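Local coordinates for mandalate racemase/muconate lactonizing enzyme (Unidentified, PDB 4E4U), which probably acts on a carboxylate substrate as a racemase, cycloisomerase or dehydratase of the mandelate racemase/muconate lactonizing enzyme group of the enolase superfamily, at residues Thr129-Lys137 with Asp146-Glu154; Phe160-Tyr171 with Lys201-Gln211. One frame throughout, in Å; residues are numbered along the deposited sequence.

Contact 1 of 2, residues Thr129-Lys137 with Asp146-Glu154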
ATOM      1  N   THR A 129     -36.238   7.565 -15.152  1.00 12.69           N
ATOM      2  CA  THR A 129     -36.964   8.394 -14.206  1.00 13.81           C
ATOM      3  C   THR A 129     -37.150   7.678 -12.874  1.00 13.02           C
ATOM      4  O   THR A 129     -37.159   6.444 -12.812  1.00 13.23           O
ATOM      5  CB  THR A 129     -38.342   8.836 -14.763  1.00 15.06           C
ATOM      6  OG1 THR A 129     -38.980   9.717 -13.827  1.00 15.19           O
ATOM      7  CG2 THR A 129     -39.239   7.628 -15.031  1.00 16.04           C
ATOM      8  N   TYR A 130     -37.266   8.458 -11.804  1.00 13.16           N
ATOM      9  CA  TYR A 130     -37.825   7.949 -10.563  1.00 14.72           C
ATOM     10  C   TYR A 130     -39.240   7.464 -10.830  1.00 14.11           C
ATOM     11  O   TYR A 130     -39.945   7.994 -11.699  1.00 14.41           O
ATOM     12  CB  TYR A 130     -37.911   9.060  -9.518  1.00 18.31           C
ATOM     13  CG  TYR A 130     -36.868   9.018  -8.429  1.00 23.39           C
ATOM     14  CD1 TYR A 130     -36.789   7.949  -7.547  1.00 24.75           C
ATOM     15  CD2 TYR A 130     -35.973  10.064  -8.269  1.00 25.85           C
ATOM     16  CE1 TYR A 130     -35.841   7.917  -6.543  1.00 26.94           C
ATOM     17  CE2 TYR A 130     -35.022  10.045  -7.268  1.00 27.18           C
ATOM     18  CZ  TYR A 130     -34.958   8.965  -6.408  1.00 28.11           C
ATOM     19  OH  TYR A 130     -34.008   8.941  -5.412  1.00 30.57           O
ATOM     20  N   LEU A 131     -39.662   6.468 -10.063  1.00 13.99           N
ATOM     21  CA  LEU A 131     -41.050   6.042 -10.073  1.00 14.37           C
ATOM     22  C   LEU A 131     -41.871   7.012  -9.229  1.00 15.22           C
ATOM     23  O   LEU A 131     -41.497   7.336  -8.092  1.00 16.33           O
ATOM     24  CB  LEU A 131     -41.169   4.623  -9.517  1.00 14.68           C
ATOM     25  CG  LEU A 131     -40.377   3.562 -10.286  1.00 14.52           C
ATOM     26  CD1 LEU A 131     -40.504   2.190  -9.622  1.00 15.11           C
ATOM     27  CD2 LEU A 131     -40.836   3.506 -11.737  1.00 15.28           C
ATOM     28  N   TYR A 132     -42.986   7.480  -9.785  1.00 15.43           N
ATOM     29  CA  TYR A 132     -43.896   8.369  -9.060  1.00 17.64           C
ATOM     30  C   TYR A 132     -45.288   7.751  -8.937  1.00 18.35           C
ATOM     31  O   TYR A 132     -46.254   8.254  -9.522  1.00 19.04           O
ATOM     32  CB  TYR A 132     -43.989   9.728  -9.760  1.00 18.81           C
ATOM     33  CG  TYR A 132     -42.711  10.536  -9.708  1.00 20.50           C
ATOM     34  CD1 TYR A 132     -42.425  11.355  -8.624  1.00 23.07           C
ATOM     35  CD2 TYR A 132     -41.792  10.485 -10.748  1.00 21.27           C
ATOM     36  CE1 TYR A 132     -41.254  12.095  -8.579  1.00 24.52           C
ATOM     37  CE2 TYR A 132     -40.628  11.217 -10.715  1.00 22.89           C
ATOM     38  CZ  TYR A 132     -40.356  12.022  -9.631  1.00 24.66           C
ATOM     39  OH  TYR A 132     -39.186  12.750  -9.613  1.00 27.83           O
ATOM     40  N   PRO A 133     -45.404   6.662  -8.158  1.00 19.06           N
ATOM     41  CA  PRO A 133     -46.682   5.955  -8.054  1.00 19.91           C
ATOM     42  C   PRO A 133     -47.657   6.742  -7.192  1.00 20.59           C
ATOM     43  O   PRO A 133     -47.239   7.359  -6.215  1.00 21.23           O
ATOM     44  CB  PRO A 133     -46.296   4.641  -7.344  1.00 20.22           C
ATOM     45  CG  PRO A 133     -44.782   4.643  -7.241  1.00 21.38           C
ATOM     46  CD  PRO A 133     -44.386   6.070  -7.274  1.00 20.34           C
ATOM     47  N   LYS A 134     -48.935   6.734  -7.552  1.00 20.23           N
ATOM     48  CA  LYS A 134     -49.942   7.416  -6.748  1.00 21.27           C
ATOM     49  C   LYS A 134     -50.854   6.423  -6.045  1.00 21.36           C
ATOM     50  O   LYS A 134     -51.250   5.410  -6.629  1.00 21.22           O
ATOM     51  CB  LYS A 134     -50.780   8.368  -7.606  1.00 23.01           C
ATOM     52  CG  LYS A 134     -50.043   9.616  -8.068  1.00 25.22           C
ATOM     53  CD  LYS A 134     -50.999  10.586  -8.758  1.00 27.30           C
ATOM     54  CE  LYS A 134     -50.250  11.795  -9.314  1.00 29.25           C
ATOM     55  NZ  LYS A 134     -51.159  12.752 -10.011  1.00 30.44           N
ATOM     56  N   ASN A 135     -51.194   6.718  -4.792  1.00 22.08           N
ATOM     57  CA  ASN A 135     -52.206   5.934  -4.088  1.00 23.74           C
ATOM     58  C   ASN A 135     -53.622   6.339  -4.515  1.00 24.33           C
ATOM     59  O   ASN A 135     -53.792   7.192  -5.390  1.00 23.32           O
ATOM     60  CB  ASN A 135     -52.012   6.003  -2.563  1.00 24.55           C
ATOM     61  CG  ASN A 135     -52.205   7.407  -1.991  1.00 24.97           C
ATOM     62  OD1 ASN A 135     -52.846   8.271  -2.600  1.00 24.86           O
ATOM     63  ND2 ASN A 135     -51.660   7.630  -0.798  1.00 25.64           N
ATOM     64  N   ALA A 136     -54.633   5.738  -3.901  1.00 25.33           N
ATOM     65  CA  ALA A 136     -56.013   5.994  -4.294  1.00 27.27           C
ATOM     66  C   ALA A 136     -56.443   7.445  -4.074  1.00 27.99           C
ATOM     67  O   ALA A 136     -57.355   7.928  -4.746  1.00 29.18           O
ATOM     68  CB  ALA A 136     -56.956   5.046  -3.577  1.00 28.44           C
ATOM     69  N   LYS A 137     -55.796   8.131  -3.131  1.00 28.89           N
ATOM     70  CA  LYS A 137     -56.116   9.530  -2.846  1.00 30.01           C
ATOM     71  C   LYS A 137     -55.381  10.521  -3.751  1.00 29.13           C
ATOM     72  O   LYS A 137     -55.595  11.732  -3.658  1.00 29.77           O
ATOM     73  CB  LYS A 137     -55.857   9.858  -1.372  1.00 33.12           C
ATOM     74  CG  LYS A 137     -56.968   9.388  -0.445  1.00 36.20           C
ATOM     75  CD  LYS A 137     -56.424   8.576   0.717  1.00 38.66           C
ATOM     76  CE  LYS A 137     -56.070   9.458   1.902  1.00 40.17           C
ATOM     77  NZ  LYS A 137     -57.298   9.915   2.612  1.00 41.36           N
ATOM     78  N   ASP A 146     -46.054  -2.890  -4.839  1.00 20.04           N
ATOM     79  CA  ASP A 146     -46.885  -3.259  -5.979  1.00 21.44           C
ATOM     80  C   ASP A 146     -47.273  -2.038  -6.818  1.00 20.83           C
ATOM     81  O   ASP A 146     -47.315  -2.115  -8.047  1.00 20.67           O
ATOM     82  CB  ASP A 146     -48.109  -4.044  -5.511  1.00 24.34           C
ATOM     83  CG  ASP A 146     -47.732  -5.387  -4.910  1.00 27.01           C
ATOM     84  OD1 ASP A 146     -46.913  -6.104  -5.525  1.00 27.62           O
ATOM     85  OD2 ASP A 146     -48.244  -5.720  -3.821  1.00 29.60           O
ATOM     86  N   LEU A 147     -47.539  -0.909  -6.161  1.00 20.86           N
ATOM     87  CA  LEU A 147     -47.768   0.344  -6.879  1.00 19.93           C
ATOM     88  C   LEU A 147     -46.509   0.751  -7.636  1.00 18.39           C
ATOM     89  O   LEU A 147     -46.588   1.226  -8.769  1.00 19.36           O
ATOM     90  CB  LEU A 147     -48.171   1.470  -5.927  1.00 21.07           C
ATOM     91  CG  LEU A 147     -49.612   1.534  -5.439  1.00 22.62           C
ATOM     92  CD1 LEU A 147     -49.769   2.728  -4.521  1.00 23.57           C
ATOM     93  CD2 LEU A 147     -50.578   1.630  -6.617  1.00 22.80           C
ATOM     94  N   ALA A 148     -45.351   0.578  -7.002  1.00 17.43           N
ATOM     95  CA  ALA A 148     -44.079   0.864  -7.658  1.00 16.47           C
ATOM     96  C   ALA A 148     -43.918  -0.017  -8.898  1.00 16.63           C
ATOM     97  O   ALA A 148     -43.540   0.465  -9.968  1.00 16.55           O
ATOM     98  CB  ALA A 148     -42.918   0.658  -6.695  1.00 16.74           C
ATOM     99  N   ALA A 149     -44.211  -1.307  -8.752  1.00 16.33           N
ATOM    100  CA  ALA A 149     -44.072  -2.247  -9.857  1.00 16.92           C
ATOM    101  C   ALA A 149     -44.990  -1.873 -11.021  1.00 17.27           C
ATOM    102  O   ALA A 149     -44.576  -1.908 -12.184  1.00 17.36           O
ATOM    103  CB  ALA A 149     -44.346  -3.667  -9.387  1.00 17.36           C
ATOM    104  N   GLU A 150     -46.235  -1.522 -10.705  1.00 17.11           N
ATOM    105  CA  GLU A 150     -47.203  -1.116 -11.720  1.00 18.46           C
ATOM    106  C   GLU A 150     -46.703   0.121 -12.459  1.00 17.29           C
ATOM    107  O   GLU A 150     -46.787   0.204 -13.687  1.00 17.46           O
ATOM    108  CB  GLU A 150     -48.556  -0.831 -11.067  1.00 21.67           C
ATOM    109  CG  GLU A 150     -49.604  -0.251 -12.004  1.00 25.87           C
ATOM    110  CD  GLU A 150     -50.917   0.038 -11.305  1.00 29.15           C
ATOM    111  OE1 GLU A 150     -50.915   0.783 -10.301  1.00 30.39           O
ATOM    112  OE2 GLU A 150     -51.954  -0.481 -11.765  1.00 30.90           O
ATOM    113  N   CYS A 151     -46.175   1.074 -11.702  1.00 16.68           N
ATOM    114  CA  CYS A 151     -45.629   2.293 -12.277  1.00 17.25           C
ATOM    115  C   CYS A 151     -44.428   1.984 -13.175  1.00 16.84           C
ATOM    116  O   CYS A 151     -44.289   2.549 -14.260  1.00 17.39           O
ATOM    117  CB  CYS A 151     -45.238   3.251 -11.152  1.00 18.00           C
ATOM    118  SG  CYS A 151     -44.501   4.803 -11.687  1.00 20.47           S
ATOM    119  N   ALA A 152     -43.557   1.088 -12.719  1.00 15.82           N
ATOM    120  CA  ALA A 152     -42.414   0.682 -13.529  1.00 15.40           C
ATOM    121  C   ALA A 152     -42.869   0.094 -14.865  1.00 15.68           C
ATOM    122  O   ALA A 152     -42.309   0.408 -15.915  1.00 15.60           O
ATOM    123  CB  ALA A 152     -41.556  -0.315 -12.778  1.00 15.30           C
ATOM    124  N   ALA A 153     -43.880  -0.768 -14.818  1.00 16.12           N
ATOM    125  CA  ALA A 153     -44.403  -1.386 -16.030  1.00 16.42           C
ATOM    126  C   ALA A 153     -44.945  -0.334 -17.000  1.00 16.49           C
ATOM    127  O   ALA A 153     -44.752  -0.447 -18.210  1.00 17.05           O
ATOM    128  CB  ALA A 153     -45.474  -2.409 -15.685  1.00 17.57           C
ATOM    129  N   GLU A 154     -45.617   0.688 -16.476  1.00 16.30           N
ATOM    130  CA  GLU A 154     -46.119   1.763 -17.333  1.00 16.62           C
ATOM    131  C   GLU A 154     -44.977   2.572 -17.940  1.00 16.08           C
ATOM    132  O   GLU A 154     -45.037   2.958 -19.104  1.00 16.72           O
ATOM    133  CB  GLU A 154     -47.092   2.670 -16.580  1.00 18.22           C
ATOM    134  CG  GLU A 154     -48.400   2.005 -16.200  1.00 19.87           C
ATOM    135  CD  GLU A 154     -49.122   1.411 -17.395  1.00 22.27           C
ATOM    136  OE1 GLU A 154     -49.159   2.060 -18.462  1.00 22.16           O
ATOM    137  OE2 GLU A 154     -49.646   0.285 -17.269  1.00 24.71           O
TER
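Pro133 and Cys151 mark the closest approach of the two backbones, their CA atoms 5.7 Å apart, where the extended chain leaving strand 125-130 runs over the helical segment Asp146-Glu154. No hydrogen bond joins the two; apolar side chains do the work. Leu131 spreads its fork over one turn of helix: CD1 lies 4.1 Å from Ala148 CB and CD2 3.7 Å from Ala152 CA, an approach that the small alanines permit. Pro133, which has no N-H to satisfy, sets its ring between Leu147 and Cys151, one turn apart on the helix, with CB 3.9 Å from Leu147 CB and CG 4.2 Å from Cys151 CB. The sulfur of Cys151 lies anti to its own backbone N (chi1 178°), which carries SG to 3.6 Å from Tyr132 N and 3.9 Å from Leu131 CD2. SG is joined in a mixed disulfide to S4 of a dimercaptobutanediol molecule, probably from the crystallisation liquor. At the outer end Leu147 CD1 rests 3.7 Å from Lys134 O. The contact forms the first half of a beta-alpha-beta unit: Leu131 also packs on Val163 and Phe165 of the next strand, while Ala148 and Ala152 touch Phe190 and Val194 of helix 181-198.

Contact 2 of 2, residues Phe160-Tyr171 with Lys201-Gln211; sequences FTAVKFDPAGPY and KADLLFGTHGQ
Asp203 N donates to Thr161 O, opening the pairing of two adjacent parallel strands of the enolase-superfamily barrel, joined by a beta-alpha-beta crossover through helix 181-198. Asp203 O then accepts from Val163 N; its carboxylate turns to Arg126 and to Arg219 of a neighbouring subunit. Leu204 brings CD2 to the edge of the Phe165 ring, 4.2 Å from CE1. Leu205, on the other face of the sheet, gives its N-H to Val163 O and lays its CB 3.8 Å from Lys164 CB, crossing that chain nearly at a right angle; the lysine's NZ goes on to Glu233 and Tyr128. Phe206 packs its CZ 3.6 Å from Pro167 CD. Gly207 N bonds to Phe165 O, and its bare CA packs against Lys164 CG. Thr208 CG2 meets Ala168 CB at 3.5 Å. His209 stacks offset on Tyr171, planes at 15°, and its ND1 bonds to Asp166 OD2 from the anti side at 2.6 Å, carboxylate and ring nearly coplanar. Gln211, bent at chi2 (91°), sends NE2 to the syn lone pair of OD2 at 2.9 Å; this two-sided grip fixes the carboxylate's rotation. An amide suits this place because NE2 has a second hydrogen, which meets Gly169 O almost straight (179°) at 2.9 Å from NE2.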
ATOM      1  N   PHE A 160     -39.037   3.717 -21.414  1.00 13.89           N
ATOM      2  CA  PHE A 160     -37.921   3.788 -20.470  1.00 13.55           C
ATOM      3  C   PHE A 160     -37.201   2.452 -20.347  1.00 13.53           C
ATOM      4  O   PHE A 160     -37.831   1.385 -20.315  1.00 15.00           O
ATOM      5  CB  PHE A 160     -38.398   4.209 -19.078  1.00 13.69           C
ATOM      6  CG  PHE A 160     -38.566   5.695 -18.904  1.00 14.07           C
ATOM      7  CD1 PHE A 160     -37.457   6.527 -18.819  1.00 14.05           C
ATOM      8  CD2 PHE A 160     -39.832   6.255 -18.803  1.00 14.30           C
ATOM      9  CE1 PHE A 160     -37.603   7.891 -18.637  1.00 13.89           C
ATOM     10  CE2 PHE A 160     -39.987   7.625 -18.622  1.00 14.78           C
ATOM     11  CZ  PHE A 160     -38.872   8.440 -18.542  1.00 14.51           C
ATOM     12  N   THR A 161     -35.876   2.528 -20.268  1.00 12.85           N
ATOM     13  CA  THR A 161     -35.018   1.350 -20.135  1.00 13.15           C
ATOM     14  C   THR A 161     -34.354   1.265 -18.759  1.00 13.13           C
ATOM     15  O   THR A 161     -33.468   0.436 -18.547  1.00 12.91           O
ATOM     16  CB  THR A 161     -33.918   1.333 -21.209  1.00 13.80           C
ATOM     17  OG1 THR A 161     -33.084   2.487 -21.053  1.00 13.90           O
ATOM     18  CG2 THR A 161     -34.532   1.340 -22.596  1.00 14.06           C
ATOM     19  N   ALA A 162     -34.775   2.123 -17.833  1.00 12.35           N
ATOM     20  CA  ALA A 162     -34.289   2.093 -16.455  1.00 12.70           C
ATOM     21  C   ALA A 162     -35.261   2.875 -15.586  1.00 12.94           C
ATOM     22  O   ALA A 162     -35.869   3.844 -16.050  1.00 13.35           O
ATOM     23  CB  ALA A 162     -32.886   2.685 -16.354  1.00 13.91           C
ATOM     24  N   VAL A 163     -35.422   2.445 -14.336  1.00 12.68           N
ATOM     25  CA  VAL A 163     -36.303   3.135 -13.397  1.00 12.53           C
ATOM     26  C   VAL A 163     -35.619   3.190 -12.038  1.00 11.85           C
ATOM     27  O   VAL A 163     -34.848   2.287 -11.695  1.00 12.92           O
ATOM     28  CB  VAL A 163     -37.689   2.447 -13.270  1.00 14.04           C
ATOM     29  CG1 VAL A 163     -38.458   2.537 -14.589  1.00 14.61           C
ATOM     30  CG2 VAL A 163     -37.541   0.989 -12.811  1.00 15.49           C
ATOM     31  N   LYS A 164     -35.886   4.250 -11.273  1.00 11.54           N
ATOM     32  CA  LYS A 164     -35.241   4.444  -9.975  1.00 12.09           C
ATOM     33  C   LYS A 164     -36.268   4.544  -8.846  1.00 12.18           C
ATOM     34  O   LYS A 164     -37.371   5.051  -9.036  1.00 13.08           O
ATOM     35  CB  LYS A 164     -34.357   5.691 -10.004  1.00 12.93           C
ATOM     36  CG  LYS A 164     -33.463   5.836  -8.778  1.00 13.20           C
ATOM     37  CD  LYS A 164     -32.251   6.721  -9.064  1.00 15.31           C
ATOM     38  CE  LYS A 164     -32.541   8.183  -8.794  1.00 16.27           C
ATOM     39  NZ  LYS A 164     -31.337   9.056  -8.971  1.00 16.57           N
ATOM     40  N   PHE A 165     -35.894   4.062  -7.664  1.00 12.12           N
ATOM     41  CA  PHE A 165     -36.782   4.088  -6.495  1.00 13.05           C
ATOM     42  C   PHE A 165     -35.924   3.991  -5.238  1.00 13.39           C
ATOM     43  O   PHE A 165     -34.817   3.447  -5.283  1.00 13.63           O
ATOM     44  CB  PHE A 165     -37.826   2.950  -6.548  1.00 13.73           C
ATOM     45  CG  PHE A 165     -37.234   1.610  -6.868  1.00 14.05           C
ATOM     46  CD1 PHE A 165     -37.001   1.238  -8.184  1.00 14.56           C
ATOM     47  CD2 PHE A 165     -36.890   0.729  -5.850  1.00 14.91           C
ATOM     48  CE1 PHE A 165     -36.423   0.007  -8.479  1.00 14.97           C
ATOM     49  CE2 PHE A 165     -36.317  -0.501  -6.138  1.00 15.86           C
ATOM     50  CZ  PHE A 165     -36.086  -0.862  -7.455  1.00 16.38           C
ATOM     51  N   ASP A 166     -36.415   4.548  -4.128  1.00 13.58           N
ATOM     52  CA  ASP A 166     -35.711   4.462  -2.845  1.00 13.96           C
ATOM     53  C   ASP A 166     -36.634   3.973  -1.731  1.00 14.69           C
ATOM     54  O   ASP A 166     -37.361   4.766  -1.118  1.00 16.25           O
ATOM     55  CB  ASP A 166     -35.105   5.812  -2.439  1.00 14.83           C
ATOM     56  CG  ASP A 166     -34.318   5.718  -1.135  1.00 15.61           C
ATOM     57  OD1 ASP A 166     -34.213   4.605  -0.583  1.00 16.15           O
ATOM     58  OD2 ASP A 166     -33.801   6.746  -0.656  1.00 15.91           O
ATOM     59  N   PRO A 167     -36.600   2.661  -1.452  1.00 14.16           N
ATOM     60  CA  PRO A 167     -37.443   2.075  -0.406  1.00 14.02           C
ATOM     61  C   PRO A 167     -36.750   1.997   0.960  1.00 13.66           C
ATOM     62  O   PRO A 167     -37.248   1.312   1.860  1.00 14.11           O
ATOM     63  CB  PRO A 167     -37.715   0.670  -0.953  1.00 15.98           C
ATOM     64  CG  PRO A 167     -36.456   0.326  -1.684  1.00 16.64           C
ATOM     65  CD  PRO A 167     -35.870   1.629  -2.211  1.00 15.61           C
ATOM     66  N   ALA A 168     -35.630   2.703   1.121  1.00 13.51           N
ATOM     67  CA  ALA A 168     -34.768   2.500   2.290  1.00 12.77           C
ATOM     68  C   ALA A 168     -35.057   3.406   3.492  1.00 13.11           C
ATOM     69  O   ALA A 168     -34.259   3.467   4.426  1.00 14.09           O
ATOM     70  CB  ALA A 168     -33.310   2.597   1.892  1.00 13.53           C
ATOM     71  N   GLY A 169     -36.205   4.078   3.490  1.00 13.63           N
ATOM     72  CA  GLY A 169     -36.624   4.836   4.658  1.00 13.92           C
ATOM     73  C   GLY A 169     -35.984   6.208   4.747  1.00 14.02           C
ATOM     74  O   GLY A 169     -35.247   6.620   3.852  1.00 14.07           O
ATOM     75  N   PRO A 170     -36.252   6.931   5.839  1.00 14.67           N
ATOM     76  CA  PRO A 170     -35.791   8.317   5.950  1.00 15.28           C
ATOM     77  C   PRO A 170     -34.274   8.462   5.946  1.00 14.03           C
ATOM     78  O   PRO A 170     -33.533   7.616   6.470  1.00 14.07           O
ATOM     79  CB  PRO A 170     -36.323   8.750   7.320  1.00 16.67           C
ATOM     80  CG  PRO A 170     -37.510   7.865   7.560  1.00 17.00           C
ATOM     81  CD  PRO A 170     -37.098   6.539   6.979  1.00 15.99           C
ATOM     82  N   TYR A 171     -33.822   9.547   5.330  1.00 13.43           N
ATOM     83  CA  TYR A 171     -32.456  10.009   5.490  1.00 13.59           C
ATOM     84  C   TYR A 171     -32.515  11.211   6.421  1.00 13.52           C
ATOM     85  O   TYR A 171     -33.326  12.116   6.225  1.00 15.00           O
ATOM     86  CB  TYR A 171     -31.828  10.371   4.140  1.00 14.72           C
ATOM     87  CG  TYR A 171     -32.727  11.123   3.182  1.00 15.94           C
ATOM     88  CD1 TYR A 171     -33.602  10.445   2.343  1.00 17.38           C
ATOM     89  CD2 TYR A 171     -32.660  12.506   3.073  1.00 17.01           C
ATOM     90  CE1 TYR A 171     -34.406  11.123   1.449  1.00 19.00           C
ATOM     91  CE2 TYR A 171     -33.459  13.192   2.182  1.00 18.36           C
ATOM     92  CZ  TYR A 171     -34.332  12.495   1.370  1.00 19.71           C
ATOM     93  OH  TYR A 171     -35.137  13.162   0.474  1.00 22.82           O
ATOM     94  N   LYS A 201     -36.393  -5.682 -19.549  1.00 14.67           N
ATOM     95  CA  LYS A 201     -36.640  -4.502 -20.372  1.00 15.33           C
ATOM     96  C   LYS A 201     -36.130  -3.215 -19.744  1.00 15.43           C
ATOM     97  O   LYS A 201     -35.934  -2.222 -20.443  1.00 17.58           O
ATOM     98  CB  LYS A 201     -38.125  -4.374 -20.705  1.00 16.89           C
ATOM     99  CG  LYS A 201     -38.636  -5.526 -21.549  1.00 19.99           C
ATOM    100  CD  LYS A 201     -37.809  -5.683 -22.819  1.00 24.15           C
ATOM    101  CE  LYS A 201     -38.450  -6.678 -23.785  1.00 27.56           C
ATOM    102  NZ  LYS A 201     -37.703  -6.764 -25.069  1.00 29.16           N
ATOM    103  N   ALA A 202     -35.896  -3.225 -18.433  1.00 13.96           N
ATOM    104  CA  ALA A 202     -35.412  -2.030 -17.754  1.00 13.89           C
ATOM    105  C   ALA A 202     -34.486  -2.395 -16.611  1.00 13.32           C
ATOM    106  O   ALA A 202     -34.750  -3.335 -15.854  1.00 13.13           O
ATOM    107  CB  ALA A 202     -36.576  -1.191 -17.241  1.00 15.51           C
ATOM    108  N   ASP A 203     -33.397  -1.651 -16.501  1.00 12.31           N
ATOM    109  CA  ASP A 203     -32.539  -1.767 -15.336  1.00 11.85           C
ATOM    110  C   ASP A 203     -33.192  -1.189 -14.087  1.00 12.32           C
ATOM    111  O   ASP A 203     -33.996  -0.249 -14.164  1.00 12.85           O
ATOM    112  CB  ASP A 203     -31.210  -1.051 -15.586  1.00 12.19           C
ATOM    113  CG  ASP A 203     -30.227  -1.901 -16.373  1.00 13.19           C
ATOM    114  OD1 ASP A 203     -29.804  -2.965 -15.861  1.00 13.48           O
ATOM    115  OD2 ASP A 203     -29.863  -1.503 -17.503  1.00 13.42           O
ATOM    116  N   LEU A 204     -32.841  -1.770 -12.942  1.00 12.10           N
ATOM    117  CA  LEU A 204     -33.215  -1.221 -11.649  1.00 11.82           C
ATOM    118  C   LEU A 204     -32.113  -0.299 -11.162  1.00 11.17           C
ATOM    119  O   LEU A 204     -30.936  -0.678 -11.140  1.00 11.89           O
ATOM    120  CB  LEU A 204     -33.374  -2.336 -10.616  1.00 14.28           C
ATOM    121  CG  LEU A 204     -34.279  -3.519 -10.943  1.00 17.50           C
ATOM    122  CD1 LEU A 204     -34.327  -4.496  -9.779  1.00 18.06           C
ATOM    123  CD2 LEU A 204     -35.657  -3.039 -11.270  1.00 18.62           C
ATOM    124  N   LEU A 205     -32.495   0.907 -10.763  1.00 11.01           N
ATOM    125  CA  LEU A 205     -31.572   1.863 -10.165  1.00 11.44           C
ATOM    126  C   LEU A 205     -31.980   2.008  -8.712  1.00 11.10           C
ATOM    127  O   LEU A 205     -33.068   2.504  -8.414  1.00 12.64           O
ATOM    128  CB  LEU A 205     -31.657   3.209 -10.885  1.00 12.44           C
ATOM    129  CG  LEU A 205     -31.525   3.131 -12.401  1.00 14.10           C
ATOM    130  CD1 LEU A 205     -31.745   4.486 -13.028  1.00 14.19           C
ATOM    131  CD2 LEU A 205     -30.180   2.577 -12.791  1.00 15.60           C
ATOM    132  N   PHE A 206     -31.136   1.536  -7.803  1.00 11.17           N
ATOM    133  CA  PHE A 206     -31.504   1.571  -6.399  1.00 11.29           C
ATOM    134  C   PHE A 206     -31.091   2.929  -5.842  1.00 11.65           C
ATOM    135  O   PHE A 206     -29.913   3.167  -5.569  1.00 12.11           O
ATOM    136  CB  PHE A 206     -30.887   0.404  -5.624  1.00 12.36           C
ATOM    137  CG  PHE A 206     -31.575   0.137  -4.328  1.00 13.07           C
ATOM    138  CD1 PHE A 206     -32.712  -0.660  -4.279  1.00 14.91           C
ATOM    139  CD2 PHE A 206     -31.108   0.713  -3.161  1.00 13.62           C
ATOM    140  CE1 PHE A 206     -33.353  -0.890  -3.083  1.00 15.15           C
ATOM    141  CE2 PHE A 206     -31.744   0.486  -1.963  1.00 15.40           C
ATOM    142  CZ  PHE A 206     -32.866  -0.313  -1.921  1.00 15.97           C
ATOM    143  N   GLY A 207     -32.069   3.822  -5.722  1.00 12.31           N
ATOM    144  CA  GLY A 207     -31.801   5.240  -5.571  1.00 13.04           C
ATOM    145  C   GLY A 207     -31.728   5.757  -4.154  1.00 13.78           C
ATOM    146  O   GLY A 207     -32.378   6.752  -3.812  1.00 15.04           O
ATOM    147  N   THR A 208     -30.918   5.097  -3.334  1.00 13.32           N
ATOM    148  CA  THR A 208     -30.723   5.503  -1.947  1.00 13.09           C
ATOM    149  C   THR A 208     -30.145   6.919  -1.827  1.00 12.73           C
ATOM    150  O   THR A 208     -29.629   7.489  -2.805  1.00 14.07           O
ATOM    151  CB  THR A 208     -29.871   4.466  -1.188  1.00 13.25           C
ATOM    152  OG1 THR A 208     -29.146   3.657  -2.127  1.00 13.45           O
ATOM    153  CG2 THR A 208     -30.778   3.550  -0.393  1.00 14.82           C
ATOM    154  N   HIS A 209     -30.249   7.469  -0.620  1.00 12.53           N
ATOM    155  CA  HIS A 209     -29.933   8.868  -0.320  1.00 12.65           C
ATOM    156  C   HIS A 209     -28.930   8.976   0.844  1.00 11.71           C
ATOM    157  O   HIS A 209     -29.027   9.880   1.676  1.00 12.19           O
ATOM    158  CB  HIS A 209     -31.210   9.626   0.074  1.00 14.56           C
ATOM    159  CG  HIS A 209     -32.133   9.934  -1.066  1.00 16.29           C
ATOM    160  ND1 HIS A 209     -33.058   9.038  -1.547  1.00 17.15           N
ATOM    161  CD2 HIS A 209     -32.300  11.073  -1.787  1.00 18.17           C
ATOM    162  CE1 HIS A 209     -33.746   9.596  -2.527  1.00 18.05           C
ATOM    163  NE2 HIS A 209     -33.305  10.829  -2.693  1.00 18.49           N
ATOM    164  N   GLY A 210     -27.982   8.051   0.928  1.00 10.97           N
ATOM    165  CA  GLY A 210     -26.992   8.105   1.991  1.00 10.66           C
ATOM    166  C   GLY A 210     -27.535   7.807   3.375  1.00 11.04           C
ATOM    167  O   GLY A 210     -27.010   8.327   4.360  1.00 11.95           O
ATOM    168  N   GLN A 211     -28.556   6.957   3.461  1.00 11.50           N
ATOM    169  CA  GLN A 211     -29.152   6.624   4.755  1.00 11.86           C
ATOM    170  C   GLN A 211     -28.190   5.885   5.676  1.00 11.60           C
ATOM    171  O   GLN A 211     -28.307   5.978   6.893  1.00 12.24           O
ATOM    172  CB  GLN A 211     -30.386   5.728   4.581  1.00 12.57           C
ATOM    173  CG  GLN A 211     -31.645   6.409   4.083  1.00 13.09           C
ATOM    174  CD  GLN A 211     -31.770   6.378   2.579  1.00 12.78           C
ATOM    175  OE1 GLN A 211     -30.772   6.295   1.859  1.00 12.16           O
ATOM    176  NE2 GLN A 211     -33.003   6.463   2.090  1.00 13.67           N
TER

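Overall arrangement
Contact 1 is partly buried at the barrel's outer layer, where a loop and a helix meet through aliphatic groups and a sulfur. Contact 2 is mostly buried and lies nearer the centre of the chain; it combines backbone pairing of two strands with a polar cluster at their C-terminal ends. Their centres are 13 Å apart. Helix 145-158 of contact 1 leads directly into strand 162-165 of contact 2, which also pairs with strand 125-130: Leu131 N lies 2.9 Å from Lys164 O, a probable hydrogen bond. Tyr130, turned from the helix of contact 1, brings its OH to 3.0 Å from His209 CE1. Contact 2 also borders other subunits, whereas no other chain of the assembly touches contact 1.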